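Local coordinates for protein acetylornithine aminotransferase (Aquifex aeolicus, PDB 2EH6) that catalyses the pyridoxal-phosphate-dependent transfer of an amino group from N(2)-acetyl-L-ornithine to 2-oxoglutarate in arginine biosynthesis, working as a homodimer, at residues H62-N65 with L66-N69; Q72-L75 with A76-V80; F90-S94 with G95-V99; Q260-T263 with P264-G268. All blocks are in the same frame, centred on the assembly; numbering follows the deposited sequence.

Overall arrangement
In a class-III aminotransferase the cofactor sites are built where two subunits meet, and the four contacts sample that principle. Contact 1 lies in the loop between helices 47-59 and 70-81, contact 2 follows on helix 70-81, contact 3 joins strand 87-92 to helix 95-112, and contact 4 belongs to the loop after helix 256-259. Their centres are 15 to 18 Å apart. A hydrogen bond between Asn65 and Gln72 ties contact 1 to contact 2; Phe91 packs contact 3 on contact 2, and Phe90 packs it on contact 4. Strand 87-92 is an outermost strand, within the chain, of one of its two seven-stranded mixed sheets. All four contacts touch the second subunit, and contact 3 holds the cofactor phosphate.

Contact 1: residues H62-N65 with L66-N69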
ATOM      1  N   HIS A  62       1.615 -11.144 -10.749  1.00 24.65           N
ATOM      2  CA  HIS A  62       2.631 -10.883  -9.732  1.00 25.26           C
ATOM      3  C   HIS A  62       3.779 -11.897  -9.796  1.00 27.10           C
ATOM      4  O   HIS A  62       3.576 -13.099  -9.902  1.00 25.09           O
ATOM      5  CB  HIS A  62       1.958 -10.944  -8.360  1.00 24.61           C
ATOM      6  CG  HIS A  62       3.005 -10.855  -7.280  1.00 23.82           C
ATOM      7  ND1 HIS A  62       3.497  -9.680  -6.814  1.00 23.80           N
ATOM      8  CD2 HIS A  62       3.621 -11.901  -6.585  1.00 23.07           C
ATOM      9  CE1 HIS A  62       4.386 -10.013  -5.857  1.00 22.35           C
ATOM     10  NE2 HIS A  62       4.481 -11.335  -5.699  1.00 23.87           N
ATOM     11  N   VAL A  63       5.039 -11.415  -9.755  1.00 26.90           N
ATOM     12  CA  VAL A  63       6.164 -12.343  -9.571  1.00 27.93           C
ATOM     13  C   VAL A  63       7.064 -11.974  -8.368  1.00 27.34           C
ATOM     14  O   VAL A  63       7.863 -12.767  -7.891  1.00 27.33           O
ATOM     15  CB  VAL A  63       6.997 -12.338 -10.862  1.00 28.30           C
ATOM     16  CG1 VAL A  63       6.131 -12.746 -12.054  1.00 32.06           C
ATOM     17  CG2 VAL A  63       7.565 -10.954 -11.096  1.00 28.98           C
ATOM     18  N   SER A  64       6.917 -10.707  -7.903  1.00 28.32           N
ATOM     19  CA  SER A  64       7.777 -10.119  -6.849  1.00 29.28           C
ATOM     20  C   SER A  64       9.083  -9.545  -7.391  1.00 29.73           C
ATOM     21  O   SER A  64       9.561  -9.877  -8.465  1.00 29.49           O
ATOM     22  CB  SER A  64       8.091 -11.112  -5.729  1.00 30.76           C
ATOM     23  OG  SER A  64       9.280 -11.826  -6.048  1.00 32.52           O
ATOM     24  N   ASN A  65       9.665  -8.638  -6.576  1.00 29.60           N
ATOM     25  CA  ASN A  65      10.940  -8.033  -6.945  1.00 31.95           C
ATOM     26  C   ASN A  65      12.144  -8.932  -6.622  1.00 30.48           C
ATOM     27  O   ASN A  65      13.277  -8.471  -6.519  1.00 32.44           O
ATOM     28  CB  ASN A  65      11.065  -6.696  -6.216  1.00 30.29           C
ATOM     29  CG  ASN A  65      10.028  -5.737  -6.750  1.00 30.40           C
ATOM     30  OD1 ASN A  65      10.014  -5.382  -7.925  1.00 32.55           O
ATOM     31  ND2 ASN A  65       9.131  -5.313  -5.843  1.00 25.30           N
ATOM     32  N   LEU A  66      11.869 -10.242  -6.411  1.00 31.87           N
ATOM     33  CA  LEU A  66      12.973 -11.205  -6.342  1.00 32.21           C
ATOM     34  C   LEU A  66      13.629 -11.349  -7.718  1.00 32.25           C
ATOM     35  O   LEU A  66      14.788 -11.712  -7.864  1.00 30.92           O
ATOM     36  CB  LEU A  66      12.420 -12.571  -5.921  1.00 33.45           C
ATOM     37  CG  LEU A  66      11.907 -12.619  -4.480  1.00 34.50           C
ATOM     38  CD1 LEU A  66      11.286 -13.975  -4.132  1.00 36.50           C
ATOM     39  CD2 LEU A  66      13.008 -12.374  -3.454  1.00 34.89           C
ATOM     40  N   TYR A  67      12.801 -11.100  -8.754  1.00 30.82           N
ATOM     41  CA  TYR A  67      13.256 -11.237 -10.131  1.00 29.94           C
ATOM     42  C   TYR A  67      13.226  -9.890 -10.864  1.00 30.47           C
ATOM     43  O   TYR A  67      12.788  -8.875 -10.340  1.00 28.70           O
ATOM     44  CB  TYR A  67      12.359 -12.260 -10.852  1.00 30.63           C
ATOM     45  CG  TYR A  67      12.020 -13.402  -9.952  1.00 31.20           C
ATOM     46  CD1 TYR A  67      12.948 -14.416  -9.734  1.00 31.81           C
ATOM     47  CD2 TYR A  67      10.766 -13.470  -9.342  1.00 31.83           C
ATOM     48  CE1 TYR A  67      12.628 -15.489  -8.915  1.00 32.20           C
ATOM     49  CE2 TYR A  67      10.444 -14.546  -8.530  1.00 30.92           C
ATOM     50  CZ  TYR A  67      11.365 -15.556  -8.322  1.00 32.29           C
ATOM     51  OH  TYR A  67      11.044 -16.638  -7.527  1.00 32.61           O
ATOM     52  N   GLU A  68      13.669  -9.919 -12.119  1.00 31.55           N
ATOM     53  CA  GLU A  68      13.637  -8.741 -12.975  1.00 32.86           C
ATOM     54  C   GLU A  68      12.194  -8.445 -13.373  1.00 31.86           C
ATOM     55  O   GLU A  68      11.457  -9.351 -13.752  1.00 31.60           O
ATOM     56  CB  GLU A  68      14.447  -8.975 -14.249  1.00 33.86           C
ATOM     57  CG  GLU A  68      15.946  -8.921 -14.080  1.00 41.49           C
ATOM     58  CD  GLU A  68      16.666  -9.233 -15.377  1.00 45.14           C
ATOM     59  OE1 GLU A  68      16.271  -8.668 -16.422  1.00 49.09           O
ATOM     60  OE2 GLU A  68      17.622 -10.036 -15.357  1.00 47.80           O
ATOM     61  N   ASN A  69      11.801  -7.178 -13.284  1.00 29.91           N
ATOM     62  CA  ASN A  69      10.454  -6.748 -13.659  1.00 31.44           C
ATOM     63  C   ASN A  69      10.592  -5.716 -14.780  1.00 30.54           C
ATOM     64  O   ASN A  69      10.532  -4.510 -14.535  1.00 32.22           O
ATOM     65  CB  ASN A  69       9.730  -6.109 -12.462  1.00 27.67           C
ATOM     66  CG  ASN A  69       9.255  -7.132 -11.444  1.00 30.26           C
ATOM     67  OD1 ASN A  69       8.076  -7.164 -11.098  1.00 28.43           O
ATOM     68  ND2 ASN A  69      10.171  -7.963 -10.949  1.00 27.64           N
TER
HETATM   69  O   HOH W   1       5.925  -8.476  -9.320  1.00 27.39           O
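Ser64 and Asn69 meet through a nearly straight bond, Asn69 ND2 giving a hydrogen to Ser64 O at 3.2 Å with an N-H...O angle of 168°. The acceptor lies almost in the plane of the Asn69 amide, whereas the donor stands well above the carbonyl plane of Ser64 and so misses its lone pairs. Ser64 O also takes a weak bond from Tyr67 N, and Asn69 ND2 makes a second, weak one to Tyr67 O. The hydroxyl of Ser64 works both ways: OG donates to Val63 O at 2.5 Å, in the carbonyl plane and on a lone pair, and accepts from Leu66 N at 3.1 Å. Its torsion, chi1 90°, holds OG between the backbone N and the carbonyl carbon, where it also lies 3.2 Å from Leu66 CG. The stretch is an irregular loop leading into helix 70-81, with Asn69 at the N-cap position but making no capping bond with its side chain. A water accepts from Val63 N and donates to Asn69 OD1, 3.1 Å from each. At the edge of the Tyr67 ring, near its plane, Val63 O comes within 3.2 Å of CE2. The Asn65 amide is satisfied elsewhere: OD1 accepts from Gln72 and from Arg9 of the second subunit, and ND2 donates to Gly272 O. Phe14 of that subunit meets the Tyr67 ring edge-to-face.

Contact 2: residues Q72-L75 with A76-V80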
ATOM      1  N   GLN A  72       8.540  -2.644 -15.008  1.00 28.55           N
ATOM      2  CA  GLN A  72       8.890  -1.544 -14.105  1.00 28.54           C
ATOM      3  C   GLN A  72       9.834  -0.591 -14.850  1.00 28.54           C
ATOM      4  O   GLN A  72       9.693   0.631 -14.770  1.00 27.34           O
ATOM      5  CB  GLN A  72       9.575  -2.076 -12.834  1.00 26.86           C
ATOM      6  CG  GLN A  72       8.598  -2.495 -11.728  1.00 27.47           C
ATOM      7  CD  GLN A  72       9.289  -3.116 -10.515  1.00 29.33           C
ATOM      8  OE1 GLN A  72      10.290  -2.598 -10.015  1.00 29.56           O
ATOM      9  NE2 GLN A  72       8.745  -4.223 -10.032  1.00 25.83           N
ATOM     10  N   GLU A  73      10.796  -1.156 -15.576  1.00 30.49           N
ATOM     11  CA  GLU A  73      11.740  -0.342 -16.343  1.00 32.47           C
ATOM     12  C   GLU A  73      11.006   0.546 -17.341  1.00 31.94           C
ATOM     13  O   GLU A  73      11.264   1.744 -17.418  1.00 30.65           O
ATOM     14  CB  GLU A  73      12.722  -1.226 -17.121  1.00 33.98           C
ATOM     15  CG  GLU A  73      13.804  -1.877 -16.293  1.00 38.02           C
ATOM     16  CD  GLU A  73      14.778  -0.876 -15.700  1.00 39.54           C
ATOM     17  OE1 GLU A  73      14.857   0.268 -16.201  1.00 41.38           O
ATOM     18  OE2 GLU A  73      15.480  -1.247 -14.737  1.00 41.12           O
ATOM     19  N   GLU A  74      10.094  -0.051 -18.106  1.00 33.12           N
ATOM     20  CA  GLU A  74       9.339   0.688 -19.113  1.00 31.66           C
ATOM     21  C   GLU A  74       8.544   1.856 -18.553  1.00 30.61           C
ATOM     22  O   GLU A  74       8.568   2.950 -19.113  1.00 29.55           O
ATOM     23  CB  GLU A  74       8.382  -0.238 -19.874  1.00 35.70           C
ATOM     24  CG  GLU A  74       7.235   0.530 -20.536  1.00 41.17           C
ATOM     25  CD  GLU A  74       6.422  -0.296 -21.514  1.00 45.24           C
ATOM     26  OE1 GLU A  74       6.036  -1.436 -21.168  1.00 48.05           O
ATOM     27  OE2 GLU A  74       6.154   0.211 -22.628  1.00 46.54           O
ATOM     28  N   LEU A  75       7.824   1.624 -17.458  1.00 27.28           N
ATOM     29  CA  LEU A  75       7.028   2.684 -16.856  1.00 24.93           C
ATOM     30  C   LEU A  75       7.931   3.752 -16.241  1.00 24.48           C
ATOM     31  O   LEU A  75       7.679   4.947 -16.385  1.00 25.15           O
ATOM     32  CB  LEU A  75       6.095   2.103 -15.787  1.00 22.77           C
ATOM     33  CG  LEU A  75       5.153   3.108 -15.122  1.00 22.83           C
ATOM     34  CD1 LEU A  75       4.356   3.849 -16.193  1.00 24.69           C
ATOM     35  CD2 LEU A  75       4.225   2.378 -14.149  1.00 22.99           C
ATOM     36  N   ALA A  76       8.990   3.324 -15.560  1.00 25.49           N
ATOM     37  CA  ALA A  76       9.914   4.276 -14.942  1.00 27.73           C
ATOM     38  C   ALA A  76      10.473   5.219 -16.007  1.00 28.33           C
ATOM     39  O   ALA A  76      10.544   6.430 -15.810  1.00 28.99           O
ATOM     40  CB  ALA A  76      11.057   3.531 -14.255  1.00 25.24           C
ATOM     41  N   HIS A  77      10.863   4.645 -17.138  1.00 30.48           N
ATOM     42  CA  HIS A  77      11.417   5.413 -18.248  1.00 31.91           C
ATOM     43  C   HIS A  77      10.459   6.525 -18.675  1.00 30.81           C
ATOM     44  O   HIS A  77      10.876   7.661 -18.898  1.00 28.88           O
ATOM     45  CB  HIS A  77      11.701   4.469 -19.420  1.00 36.07           C
ATOM     46  CG  HIS A  77      12.394   5.121 -20.576  1.00 42.20           C
ATOM     47  ND1 HIS A  77      12.602   6.482 -20.643  1.00 43.70           N
ATOM     48  CD2 HIS A  77      12.924   4.602 -21.710  1.00 43.82           C
ATOM     49  CE1 HIS A  77      13.227   6.775 -21.770  1.00 46.49           C
ATOM     50  NE2 HIS A  77      13.434   5.652 -22.435  1.00 46.43           N
ATOM     51  N   LYS A  78       9.172   6.205 -18.781  1.00 28.80           N
ATOM     52  CA  LYS A  78       8.189   7.200 -19.184  1.00 28.08           C
ATOM     53  C   LYS A  78       8.018   8.285 -18.128  1.00 27.75           C
ATOM     54  O   LYS A  78       7.824   9.454 -18.459  1.00 28.16           O
ATOM     55  CB  LYS A  78       6.841   6.530 -19.471  1.00 29.86           C
ATOM     56  CG  LYS A  78       6.862   5.607 -20.674  1.00 32.93           C
ATOM     57  CD  LYS A  78       5.623   4.722 -20.707  1.00 36.86           C
ATOM     58  CE  LYS A  78       5.735   3.643 -21.780  1.00 38.72           C
ATOM     59  NZ  LYS A  78       5.751   4.218 -23.153  1.00 41.63           N
ATOM     60  N   LEU A  79       8.093   7.905 -16.856  1.00 25.85           N
ATOM     61  CA  LEU A  79       7.946   8.879 -15.779  1.00 27.31           C
ATOM     62  C   LEU A  79       9.183   9.776 -15.671  1.00 28.47           C
ATOM     63  O   LEU A  79       9.074  10.966 -15.393  1.00 27.55           O
ATOM     64  CB  LEU A  79       7.712   8.170 -14.442  1.00 28.07           C
ATOM     65  CG  LEU A  79       6.369   7.450 -14.260  1.00 29.19           C
ATOM     66  CD1 LEU A  79       6.370   6.694 -12.939  1.00 27.79           C
ATOM     67  CD2 LEU A  79       5.231   8.463 -14.291  1.00 28.68           C
ATOM     68  N   VAL A  80      10.359   9.199 -15.888  1.00 28.97           N
ATOM     69  CA  VAL A  80      11.592   9.978 -15.807  1.00 32.42           C
ATOM     70  C   VAL A  80      11.701  10.950 -16.984  1.00 32.87           C
ATOM     71  O   VAL A  80      12.204  12.063 -16.832  1.00 33.37           O
ATOM     72  CB  VAL A  80      12.836   9.054 -15.774  1.00 32.43           C
ATOM     73  CG1 VAL A  80      14.111   9.893 -15.723  1.00 32.63           C
ATOM     74  CG2 VAL A  80      12.767   8.132 -14.553  1.00 33.35           C
TER
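Glu74 and Lys78 start from different first torsions: CG of Glu74 is anti to its backbone N (chi1 159°) and the chain runs on extended, while CG of Lys78 stands beside the backbone N (chi1 -66°) and the chain turns only at chi4. The two side chains consequently lie alongside each other, pointing the same way, one turn apart on helix 70-81, the i to i+4 spacing of an alpha-helix. Their meeting is mostly through methylenes, with Lys78 CE 3.7 Å from Glu74 CG. The charged ends stop short of a salt bridge, Glu74 OE2 and Lys78 NZ being 4.1 Å apart, so the attraction between them is probably modest; Lys78 NZ has a long, weak ion pair with Asp286 as well. The backbone supplies the regular part of the contact: Ala76 N bonds to Gln72 O and His77 N to Glu73 O, both at 2.9 Å, and Leu79 N to Leu75 O at 3.0 Å, whereas the bond from Lys78 N to Glu74 O is weak. Leu75 and Leu79 lie on a buried side of the helix, Leu75 packing on Phe91 of strand 87-92 and on Thr282 of helix 275-308. Another part of the helix surface meets the second subunit, where Tyr2 stacks on the His77 ring and Thr1 and Tyr2 bond to the Glu73 carboxylate. Between the two leucines the side-chain contact is loose, but Leu79 CG rests 3.5 Å from the carbonyl oxygen Leu75 O.

Contact 3: residues F90-S94 with G95-V99; sequences FFANS and GTESV. With PLP (pyridoxal-5'-phosphate), chain C.
The phosphate-binding turn of the cofactor site lies here, where strand 87-92 passes through Asn93 and Ser94 into helix 95-112. Glu97 reaches back across the turn, and its OE1 takes two hydrogen bonds from Asn93: from the backbone N at 2.9 Å on the anti side, and from ND2 at 3.1 Å on the syn side. Both donors come from the same face of the carboxylate. Ser94 is the N-cap; with chi1 at 61° its OG is turned over the helix start and accepts from Glu97 N at 3.1 Å, while it also bonds to Glu97 OE2 of the second subunit. Ser94 O is gripped twice by Ser98, by OG at 2.8 Å and by N at 3.1 Å, from opposite faces of the carbonyl plane. An alanine in place of Glu97 is likely to leave Asn93 N and ND2 without this shared acceptor and the second subunit's Ser94 hydroxyl without its carboxylate. At the first turn of the helix, as in many pyridoxal-phosphate enzymes, Gly95 N donates to phosphate oxygen O1P at 2.8 Å. A side chain at Gly95 would run into the ester oxygen O4P, and Thr270 of the second subunit also bonds the cofactor.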
ATOM      1  N   PHE A  90      11.042   4.200  -7.640  1.00 25.09           N
ATOM      2  CA  PHE A  90      10.807   3.072  -6.744  1.00 25.63           C
ATOM      3  C   PHE A  90       9.293   2.931  -6.755  1.00 23.53           C
ATOM      4  O   PHE A  90       8.593   3.908  -6.509  1.00 23.35           O
ATOM      5  CB  PHE A  90      11.239   3.345  -5.305  1.00 26.50           C
ATOM      6  CG  PHE A  90      10.674   2.348  -4.323  1.00 27.50           C
ATOM      7  CD1 PHE A  90      11.144   1.037  -4.293  1.00 24.10           C
ATOM      8  CD2 PHE A  90       9.604   2.696  -3.496  1.00 27.36           C
ATOM      9  CE1 PHE A  90      10.553   0.081  -3.462  1.00 29.04           C
ATOM     10  CE2 PHE A  90       9.005   1.752  -2.661  1.00 26.77           C
ATOM     11  CZ  PHE A  90       9.480   0.436  -2.645  1.00 27.85           C
ATOM     12  N   PHE A  91       8.796   1.727  -7.026  1.00 23.82           N
ATOM     13  CA  PHE A  91       7.347   1.503  -7.086  1.00 25.18           C
ATOM     14  C   PHE A  91       6.723   0.994  -5.794  1.00 23.53           C
ATOM     15  O   PHE A  91       7.206   0.038  -5.197  1.00 26.54           O
ATOM     16  CB  PHE A  91       7.018   0.530  -8.221  1.00 23.07           C
ATOM     17  CG  PHE A  91       7.173   1.128  -9.588  1.00 24.78           C
ATOM     18  CD1 PHE A  91       6.256   2.064 -10.059  1.00 21.80           C
ATOM     19  CD2 PHE A  91       8.246   0.771 -10.402  1.00 21.06           C
ATOM     20  CE1 PHE A  91       6.402   2.645 -11.323  1.00 25.11           C
ATOM     21  CE2 PHE A  91       8.404   1.342 -11.671  1.00 23.26           C
ATOM     22  CZ  PHE A  91       7.478   2.285 -12.132  1.00 23.17           C
ATOM     23  N   ALA A  92       5.639   1.644  -5.375  1.00 24.91           N
ATOM     24  CA  ALA A  92       4.924   1.257  -4.166  1.00 23.71           C
ATOM     25  C   ALA A  92       3.476   0.925  -4.556  1.00 23.75           C
ATOM     26  O   ALA A  92       3.182   0.731  -5.738  1.00 23.54           O
ATOM     27  CB  ALA A  92       4.960   2.396  -3.147  1.00 24.16           C
ATOM     28  N   ASN A  93       2.568   0.883  -3.585  1.00 23.87           N
ATOM     29  CA  ASN A  93       1.179   0.533  -3.901  1.00 24.37           C
ATOM     30  C   ASN A  93       0.173   1.612  -3.582  1.00 24.45           C
ATOM     31  O   ASN A  93      -1.007   1.468  -3.896  1.00 25.96           O
ATOM     32  CB  ASN A  93       0.780  -0.727  -3.139  1.00 24.20           C
ATOM     33  CG  ASN A  93       1.673  -1.891  -3.453  1.00 27.41           C
ATOM     34  OD1 ASN A  93       1.544  -2.521  -4.503  1.00 28.50           O
ATOM     35  ND2 ASN A  93       2.609  -2.178  -2.549  1.00 26.43           N
ATOM     36  N   SER A  94       0.631   2.689  -2.962  1.00 22.19           N
ATOM     37  CA  SER A  94      -0.272   3.757  -2.572  1.00 22.56           C
ATOM     38  C   SER A  94       0.472   5.055  -2.411  1.00 21.63           C
ATOM     39  O   SER A  94       1.704   5.085  -2.436  1.00 24.81           O
ATOM     40  CB  SER A  94      -0.928   3.416  -1.235  1.00 21.07           C
ATOM     41  OG  SER A  94       0.067   3.286  -0.220  1.00 19.00           O
ATOM     42  N   GLY A  95      -0.293   6.118  -2.214  1.00 21.02           N
ATOM     43  CA  GLY A  95       0.281   7.422  -2.008  1.00 21.73           C
ATOM     44  C   GLY A  95       1.009   7.471  -0.676  1.00 23.67           C
ATOM     45  O   GLY A  95       2.092   8.047  -0.586  1.00 21.78           O
ATOM     46  N   THR A  96       0.433   6.864   0.361  1.00 22.58           N
ATOM     47  CA  THR A  96       1.079   6.886   1.671  1.00 24.13           C
ATOM     48  C   THR A  96       2.382   6.087   1.660  1.00 22.74           C
ATOM     49  O   THR A  96       3.370   6.515   2.254  1.00 26.95           O
ATOM     50  CB  THR A  96       0.140   6.365   2.801  1.00 23.67           C
ATOM     51  OG1 THR A  96       0.696   6.714   4.081  1.00 22.11           O
ATOM     52  CG2 THR A  96      -0.029   4.854   2.717  1.00 21.11           C
ATOM     53  N   GLU A  97       2.406   4.942   0.981  1.00 21.98           N
ATOM     54  CA  GLU A  97       3.640   4.160   0.915  1.00 23.34           C
ATOM     55  C   GLU A  97       4.706   4.955   0.168  1.00 24.13           C
ATOM     56  O   GLU A  97       5.902   4.821   0.441  1.00 24.74           O
ATOM     57  CB  GLU A  97       3.436   2.830   0.187  1.00 24.24           C
ATOM     58  CG  GLU A  97       2.593   1.807   0.930  1.00 26.51           C
ATOM     59  CD  GLU A  97       2.773   0.414   0.369  1.00 26.62           C
ATOM     60  OE1 GLU A  97       3.126   0.286  -0.824  1.00 29.62           O
ATOM     61  OE2 GLU A  97       2.559  -0.558   1.116  1.00 29.55           O
ATOM     62  N   SER A  98       4.268   5.772  -0.783  1.00 22.42           N
ATOM     63  CA  SER A  98       5.187   6.589  -1.570  1.00 24.43           C
ATOM     64  C   SER A  98       5.827   7.679  -0.719  1.00 24.49           C
ATOM     65  O   SER A  98       7.039   7.860  -0.749  1.00 23.87           O
ATOM     66  CB  SER A  98       4.452   7.208  -2.762  1.00 25.40           C
ATOM     67  OG  SER A  98       3.987   6.190  -3.629  1.00 27.51           O
ATOM     68  N   VAL A  99       5.019   8.406   0.044  1.00 25.30           N
ATOM     69  CA  VAL A  99       5.567   9.450   0.897  1.00 24.37           C
ATOM     70  C   VAL A  99       6.518   8.812   1.911  1.00 25.24           C
ATOM     71  O   VAL A  99       7.571   9.369   2.223  1.00 25.91           O
ATOM     72  CB  VAL A  99       4.441  10.224   1.612  1.00 24.21           C
ATOM     73  CG1 VAL A  99       5.011  11.081   2.736  1.00 24.34           C
ATOM     74  CG2 VAL A  99       3.718  11.111   0.599  1.00 24.85           C
TER
HETATM   75  N1  PLP C1001      -0.740  12.560  -0.232  1.00 40.84           N
HETATM   76  C2  PLP C1001      -1.582  13.340  -0.937  1.00 41.06           C
HETATM   77  C2A PLP C1001      -1.152  14.718  -1.370  1.00 40.23           C
HETATM   78  C3  PLP C1001      -2.869  12.876  -1.277  1.00 43.17           C
HETATM   79  O3  PLP C1001      -3.725  13.665  -1.993  1.00 48.34           O
HETATM   80  C4  PLP C1001      -3.261  11.561  -0.858  1.00 41.56           C
HETATM   81  C4A PLP C1001      -4.609  11.068  -1.226  1.00 43.09           C
HETATM   82  C5  PLP C1001      -2.318  10.760  -0.095  1.00 40.82           C
HETATM   83  C6  PLP C1001      -1.062  11.314   0.191  1.00 41.32           C
HETATM   84  C5A PLP C1001      -2.675   9.362   0.385  1.00 40.81           C
HETATM   85  O4P PLP C1001      -2.648   8.461  -0.723  1.00 41.58           O
HETATM   86  P   PLP C1001      -3.042   6.972  -0.210  1.00 39.36           P
HETATM   87  O1P PLP C1001      -3.005   6.065  -1.380  1.00 39.63           O
HETATM   88  O2P PLP C1001      -2.024   6.439   0.896  1.00 41.05           O
HETATM   89  O3P PLP C1001      -4.527   7.004   0.411  1.00 38.70           O

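Contact 4: residues Q260-T263 with P264-G268; sequences QSFT and PGSHG
Phe262 and His267, the residues on either side of a type II beta turn, meet through their aromatic side chains. His267 CB sits over one face of the Phe262 ring, a CH-pi contact 3.8 Å from the ring centroid and offset toward the rim. The two rings are inclined by 30° but slid apart, with centroids 5.0 Å from each other, so they barely overlap; Phe262 CE2 comes within 3.5 Å of His267 CD2. With CG of His267 anti to the backbone N (chi1 -167°), the imidazole extends beyond the edge of the phenyl ring. A serine in place of Phe262 would probably deprive His267 CB of the ring face beneath it and open a gap beside the imidazole. The hydrogen bonds converge on Thr263 O, which closes the turn by accepting from Ser266 N at 2.9 Å. Ser266 OG donates to the same oxygen at 2.5 Å, in the carbonyl plane and on a lone pair. Gly265 suits the turn, since at its backbone angles a CB would press against the preceding carbonyl oxygen. Beyond the turn, Gly265 O bonds to Arg130 of the second subunit. On the intrachain side, Phe262 packs on Leu105 of helix 95-112, while His267 bonds through ND1 to Lys104 of that helix and meets Phe90 of strand 87-92.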
ATOM      1  N   GLN A 260      20.614   7.270  -5.295  1.00 34.33           N
ATOM      2  CA  GLN A 260      21.737   6.395  -4.985  1.00 34.20           C
ATOM      3  C   GLN A 260      21.627   5.765  -3.606  1.00 31.90           C
ATOM      4  O   GLN A 260      22.020   4.618  -3.415  1.00 31.63           O
ATOM      5  CB  GLN A 260      23.062   7.170  -5.072  1.00 37.14           C
ATOM      6  CG  GLN A 260      23.379   7.753  -6.443  1.00 40.54           C
ATOM      7  CD  GLN A 260      23.473   6.694  -7.527  1.00 44.84           C
ATOM      8  OE1 GLN A 260      24.290   5.775  -7.443  1.00 47.36           O
ATOM      9  NE2 GLN A 260      22.632   6.819  -8.555  1.00 46.35           N
ATOM     10  N   SER A 261      21.091   6.516  -2.649  1.00 32.04           N
ATOM     11  CA  SER A 261      20.962   6.044  -1.276  1.00 33.13           C
ATOM     12  C   SER A 261      20.063   4.835  -1.054  1.00 33.44           C
ATOM     13  O   SER A 261      20.148   4.187  -0.014  1.00 33.52           O
ATOM     14  CB  SER A 261      20.510   7.186  -0.369  1.00 35.89           C
ATOM     15  OG  SER A 261      21.547   8.143  -0.225  1.00 40.92           O
ATOM     16  N   PHE A 262      19.184   4.536  -1.999  1.00 32.63           N
ATOM     17  CA  PHE A 262      18.346   3.360  -1.833  1.00 33.14           C
ATOM     18  C   PHE A 262      19.169   2.191  -2.352  1.00 33.86           C
ATOM     19  O   PHE A 262      19.068   1.793  -3.509  1.00 34.40           O
ATOM     20  CB  PHE A 262      17.033   3.507  -2.604  1.00 32.52           C
ATOM     21  CG  PHE A 262      15.827   3.718  -1.716  1.00 32.51           C
ATOM     22  CD1 PHE A 262      15.978   4.107  -0.387  1.00 32.43           C
ATOM     23  CD2 PHE A 262      14.538   3.556  -2.223  1.00 33.04           C
ATOM     24  CE1 PHE A 262      14.866   4.334   0.427  1.00 33.56           C
ATOM     25  CE2 PHE A 262      13.419   3.781  -1.419  1.00 32.43           C
ATOM     26  CZ  PHE A 262      13.580   4.170  -0.093  1.00 32.84           C
ATOM     27  N   THR A 263      20.008   1.666  -1.465  1.00 35.08           N
ATOM     28  CA  THR A 263      20.895   0.557  -1.767  1.00 34.69           C
ATOM     29  C   THR A 263      20.203  -0.780  -1.519  1.00 36.93           C
ATOM     30  O   THR A 263      19.147  -0.834  -0.886  1.00 37.98           O
ATOM     31  CB  THR A 263      22.170   0.643  -0.904  1.00 33.52           C
ATOM     32  OG1 THR A 263      21.807   0.727   0.481  1.00 32.19           O
ATOM     33  CG2 THR A 263      22.985   1.873  -1.284  1.00 33.01           C
ATOM     34  N   PRO A 264      20.793  -1.879  -2.014  1.00 37.54           N
ATOM     35  CA  PRO A 264      20.225  -3.219  -1.846  1.00 36.97           C
ATOM     36  C   PRO A 264      19.829  -3.573  -0.417  1.00 36.78           C
ATOM     37  O   PRO A 264      20.653  -3.528   0.499  1.00 37.59           O
ATOM     38  CB  PRO A 264      21.325  -4.123  -2.390  1.00 35.96           C
ATOM     39  CG  PRO A 264      21.891  -3.297  -3.505  1.00 36.64           C
ATOM     40  CD  PRO A 264      22.001  -1.927  -2.861  1.00 37.58           C
ATOM     41  N   GLY A 265      18.554  -3.918  -0.239  1.00 35.52           N
ATOM     42  CA  GLY A 265      18.054  -4.294   1.070  1.00 32.71           C
ATOM     43  C   GLY A 265      17.574  -3.152   1.944  1.00 32.19           C
ATOM     44  O   GLY A 265      16.976  -3.382   2.995  1.00 33.78           O
ATOM     45  N   SER A 266      17.821  -1.920   1.514  1.00 31.10           N
ATOM     46  CA  SER A 266      17.421  -0.749   2.287  1.00 30.91           C
ATOM     47  C   SER A 266      15.916  -0.488   2.290  1.00 30.35           C
ATOM     48  O   SER A 266      15.394   0.131   3.215  1.00 30.90           O
ATOM     49  CB  SER A 266      18.143   0.493   1.765  1.00 31.52           C
ATOM     50  OG  SER A 266      17.763   0.791   0.432  1.00 33.99           O
ATOM     51  N   HIS A 267      15.220  -0.948   1.256  1.00 30.56           N
ATOM     52  CA  HIS A 267      13.778  -0.738   1.175  1.00 29.83           C
ATOM     53  C   HIS A 267      13.189  -1.713   0.166  1.00 30.27           C
ATOM     54  O   HIS A 267      13.918  -2.338  -0.601  1.00 28.95           O
ATOM     55  CB  HIS A 267      13.486   0.707   0.757  1.00 29.24           C
ATOM     56  CG  HIS A 267      12.054   1.118   0.929  1.00 29.70           C
ATOM     57  ND1 HIS A 267      11.425   1.137   2.155  1.00 28.83           N
ATOM     58  CD2 HIS A 267      11.131   1.531   0.028  1.00 30.18           C
ATOM     59  CE1 HIS A 267      10.178   1.544   2.003  1.00 30.27           C
ATOM     60  NE2 HIS A 267       9.974   1.789   0.722  1.00 29.65           N
ATOM     61  N   GLY A 268      11.868  -1.850   0.176  1.00 29.20           N
ATOM     62  CA  GLY A 268      11.226  -2.766  -0.744  1.00 27.88           C
ATOM     63  C   GLY A 268       9.731  -2.835  -0.508  1.00 27.75           C
ATOM     64  O   GLY A 268       9.213  -2.241   0.444  1.00 24.91           O
TER